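Vacuolar protein sorting-associated protein IST1 (Saccharomyces cerevisiae, PDB 3GGY) regulates recruitment of the ATPase VPS4 to ESCRT-III during late sorting of cargo into the intralumenal vesicles of multivesicular bodies. Local coordinates at residues N106-Y114 against V144-I155. Numbering follows the deposited sequence.
Sequences NEAIRSLIY and VIADHIDVPEKI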
# COMPACT_ATOMS: atom_id res chain seq x y z
N ASN A 106 4.41 -10.94 13.37
CA ASN A 106 2.95 -10.87 13.54
C ASN A 106 2.36 -9.75 12.69
O ASN A 106 1.43 -9.96 11.90
CB ASN A 106 2.61 -10.64 15.01
CG ASN A 106 1.11 -10.70 15.28
OD1 ASN A 106 0.45 -11.68 14.93
ND2 ASN A 106 0.58 -9.66 15.90
N GLU A 107 2.90 -8.56 12.88
CA GLU A 107 2.48 -7.36 12.18
C GLU A 107 2.66 -7.46 10.67
O GLU A 107 1.78 -7.10 9.90
CB GLU A 107 3.29 -6.18 12.72
CG GLU A 107 2.94 -4.84 12.14
CD GLU A 107 3.82 -3.75 12.71
OE1 GLU A 107 3.91 -3.67 13.96
OE2 GLU A 107 4.40 -2.98 11.93
N ALA A 108 3.82 -7.96 10.25
CA ALA A 108 4.13 -8.09 8.83
C ALA A 108 3.20 -9.03 8.07
O ALA A 108 2.67 -8.67 7.02
CB ALA A 108 5.58 -8.53 8.65
N ILE A 109 2.99 -10.24 8.59
CA ILE A 109 2.14 -11.21 7.91
C ILE A 109 0.68 -10.77 7.89
O ILE A 109 -0.01 -10.93 6.89
CB ILE A 109 2.26 -12.61 8.55
CG1 ILE A 109 1.56 -13.64 7.67
CG2 ILE A 109 1.68 -12.59 9.95
CD1 ILE A 109 2.22 -13.82 6.30
N ARG A 110 0.20 -10.21 9.00
CA ARG A 110 -1.18 -9.75 9.06
C ARG A 110 -1.42 -8.62 8.07
O ARG A 110 -2.45 -8.59 7.40
CB ARG A 110 -1.52 -9.28 10.48
CG ARG A 110 -1.65 -10.42 11.47
CD ARG A 110 -1.88 -9.90 12.88
NE ARG A 110 -1.97 -11.01 13.82
CZ ARG A 110 -3.08 -11.71 14.04
NH1 ARG A 110 -4.21 -11.40 13.41
NH2 ARG A 110 -3.05 -12.74 14.87
N SER A 111 -0.47 -7.69 7.97
CA SER A 111 -0.63 -6.57 7.06
C SER A 111 -0.67 -7.00 5.60
O SER A 111 -1.45 -6.47 4.81
CB SER A 111 0.50 -5.55 7.27
OG SER A 111 0.42 -4.97 8.57
N LEU A 112 0.16 -7.97 5.24
CA LEU A 112 0.20 -8.45 3.86
C LEU A 112 -1.08 -9.18 3.48
O LEU A 112 -1.59 -9.03 2.37
CB LEU A 112 1.42 -9.35 3.67
CG LEU A 112 2.72 -8.56 3.67
CD1 LEU A 112 3.91 -9.50 3.81
CD2 LEU A 112 2.83 -7.76 2.38
N ILE A 113 -1.62 -9.95 4.41
CA ILE A 113 -2.86 -10.67 4.14
C ILE A 113 -4.02 -9.68 4.03
O ILE A 113 -4.87 -9.80 3.14
CB ILE A 113 -3.13 -11.71 5.25
CG1 ILE A 113 -2.11 -12.84 5.13
CG2 ILE A 113 -4.55 -12.25 5.15
CD1 ILE A 113 -2.15 -13.85 6.26
N TYR A 114 -4.05 -8.70 4.92
CA TYR A 114 -5.09 -7.68 4.90
C TYR A 114 -5.05 -6.89 3.61
O TYR A 114 -6.09 -6.47 3.09
CB TYR A 114 -4.92 -6.71 6.08
CG TYR A 114 -6.01 -5.67 6.15
CD1 TYR A 114 -7.26 -5.99 6.67
CD2 TYR A 114 -5.82 -4.40 5.62
CE1 TYR A 114 -8.30 -5.06 6.66
CE2 TYR A 114 -6.85 -3.46 5.61
CZ TYR A 114 -8.09 -3.81 6.13
OH TYR A 114 -9.12 -2.89 6.12
N VAL A 144 -7.99 -11.72 10.28
CA VAL A 144 -7.30 -10.60 9.66
C VAL A 144 -8.18 -9.89 8.63
O VAL A 144 -8.34 -8.67 8.67
CB VAL A 144 -6.02 -11.08 8.94
CG1 VAL A 144 -5.43 -9.93 8.12
CG2 VAL A 144 -5.00 -11.57 9.96
N ILE A 145 -8.76 -10.66 7.72
CA ILE A 145 -9.57 -10.07 6.67
C ILE A 145 -10.92 -9.51 7.13
O ILE A 145 -11.26 -8.36 6.84
CB ILE A 145 -9.79 -11.09 5.54
CG1 ILE A 145 -8.43 -11.52 4.99
CG2 ILE A 145 -10.64 -10.49 4.43
CD1 ILE A 145 -8.47 -12.72 4.04
N ALA A 146 -11.67 -10.30 7.87
CA ALA A 146 -12.98 -9.87 8.33
C ALA A 146 -12.94 -8.87 9.47
O ALA A 146 -13.70 -7.90 9.48
CB ALA A 146 -13.80 -11.08 8.76
N ASP A 147 -12.03 -9.08 10.42
CA ASP A 147 -11.95 -8.22 11.59
C ASP A 147 -10.67 -7.42 11.79
O ASP A 147 -10.51 -6.79 12.83
CB ASP A 147 -12.20 -9.05 12.85
CG ASP A 147 -13.39 -9.99 12.71
OD1 ASP A 147 -14.43 -9.56 12.16
OD2 ASP A 147 -13.29 -11.14 13.18
N HIS A 148 -9.79 -7.42 10.78
CA HIS A 148 -8.49 -6.74 10.83
C HIS A 148 -7.77 -6.84 12.18
O HIS A 148 -7.16 -5.88 12.65
CB HIS A 148 -8.60 -5.26 10.39
CG HIS A 148 -9.53 -4.43 11.21
ND1 HIS A 148 -10.89 -4.37 10.97
CD2 HIS A 148 -9.30 -3.61 12.26
CE1 HIS A 148 -11.45 -3.54 11.84
NE2 HIS A 148 -10.51 -3.07 12.63
N ILE A 149 -7.82 -8.03 12.77
CA ILE A 149 -7.18 -8.27 14.05
C ILE A 149 -5.66 -8.05 13.96
O ILE A 149 -4.98 -8.66 13.13
CB ILE A 149 -7.45 -9.69 14.56
CG1 ILE A 149 -8.96 -9.88 14.77
CG2 ILE A 149 -6.69 -9.96 15.85
CD1 ILE A 149 -9.58 -8.86 15.70
N ASP A 150 -5.17 -7.18 14.83
CA ASP A 150 -3.75 -6.84 14.90
C ASP A 150 -3.15 -6.23 13.64
O ASP A 150 -1.93 -6.23 13.46
CB ASP A 150 -2.93 -8.06 15.33
CG ASP A 150 -3.03 -8.32 16.82
OD1 ASP A 150 -3.78 -7.59 17.50
OD2 ASP A 150 -2.35 -9.26 17.31
N VAL A 151 -3.99 -5.69 12.76
CA VAL A 151 -3.50 -5.03 11.56
C VAL A 151 -3.23 -3.57 11.97
O VAL A 151 -4.12 -2.90 12.52
CB VAL A 151 -4.53 -5.05 10.41
CG1 VAL A 151 -4.00 -4.25 9.21
CG2 VAL A 151 -4.81 -6.48 9.98
N PRO A 152 -2.01 -3.07 11.73
CA PRO A 152 -1.62 -1.70 12.08
C PRO A 152 -2.59 -0.65 11.56
O PRO A 152 -3.07 -0.73 10.43
CB PRO A 152 -0.24 -1.56 11.43
CG PRO A 152 0.28 -2.95 11.45
CD PRO A 152 -0.91 -3.77 11.05
N GLU A 153 -2.87 0.35 12.39
CA GLU A 153 -3.77 1.42 12.00
C GLU A 153 -3.29 2.08 10.71
O GLU A 153 -4.10 2.43 9.86
CB GLU A 153 -3.85 2.45 13.12
CG GLU A 153 -5.00 3.43 12.97
CD GLU A 153 -6.34 2.73 12.99
OE1 GLU A 153 -6.60 1.97 13.95
OE2 GLU A 153 -7.14 2.94 12.05
N LYS A 154 -1.98 2.24 10.56
CA LYS A 154 -1.41 2.87 9.37
C LYS A 154 -1.81 2.12 8.10
O LYS A 154 -2.15 2.73 7.08
CB LYS A 154 0.12 2.95 9.47
CG LYS A 154 0.84 1.60 9.46
CD LYS A 154 2.35 1.80 9.39
CE LYS A 154 3.10 0.48 9.31
NZ LYS A 154 4.58 0.69 9.25
N ILE A 155 -1.79 0.79 8.16
CA ILE A 155 -2.16 -0.03 7.02
C ILE A 155 -3.66 0.09 6.74
O ILE A 155 -4.09 0.20 5.59
CB ILE A 155 -1.80 -1.52 7.27
CG1 ILE A 155 -0.28 -1.69 7.31
CG2 ILE A 155 -2.43 -2.40 6.20
CD1 ILE A 155 0.42 -1.42 5.98
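The turn joining helix 138-147 to helix 153-159 in the N-terminal, ESCRT-III-like domain packs against R110 and Y114 of helix 105-115: the chain makes a type II beta turn from H148 to V151 and enters helix 153-159 at P152, its N-cap residue. R110 and N106 carry the polar part. R110 CG sits beside the backbone N and anti to the carbonyl carbon (chi1 -72°), and the chain is extended to NE, which brings the guanidinium to the turn, D150 CB over one of its faces. NH1 makes a weak, bent bond to I149 O (2.9 Å), while NE gives a nearly straight one to N106 OD1 (2.7 Å); OD1 lies in the guanidinium plane, but NE stands above the carbonyl plane of N106. The other end of that amide, N106 ND2, reaches D150 OD2 on its anti side at 3.3 Å, 32° out of the carboxylate plane. D150 OD2 also lies 3.9 Å from R110 NE, well out of the guanidinium plane, a long salt bridge by charge alone. E93 forms a salt bridge with R110 NH2, which, with the N106 bond to NE, would limit rotation of the guanidinium. On the apolar flank Y114 CB packs on V144 CG1 at 3.8 Å and on V151 CG2, and the ring edge meets V144 O in plane, with H148 CB 3.7 Å from CE1. Toward the second helix, P152 CG touches E107 CG at 3.3 Å; E107 OE2 is hydrogen-bonded to Y76 OH of helix 50-82. S111 OG, which donates to E107 O, faces P152 CD and I155 CG1. This is an interhelical type II turn, followed by a proline N-cap, packed across a third helix of an almost all-helical domain.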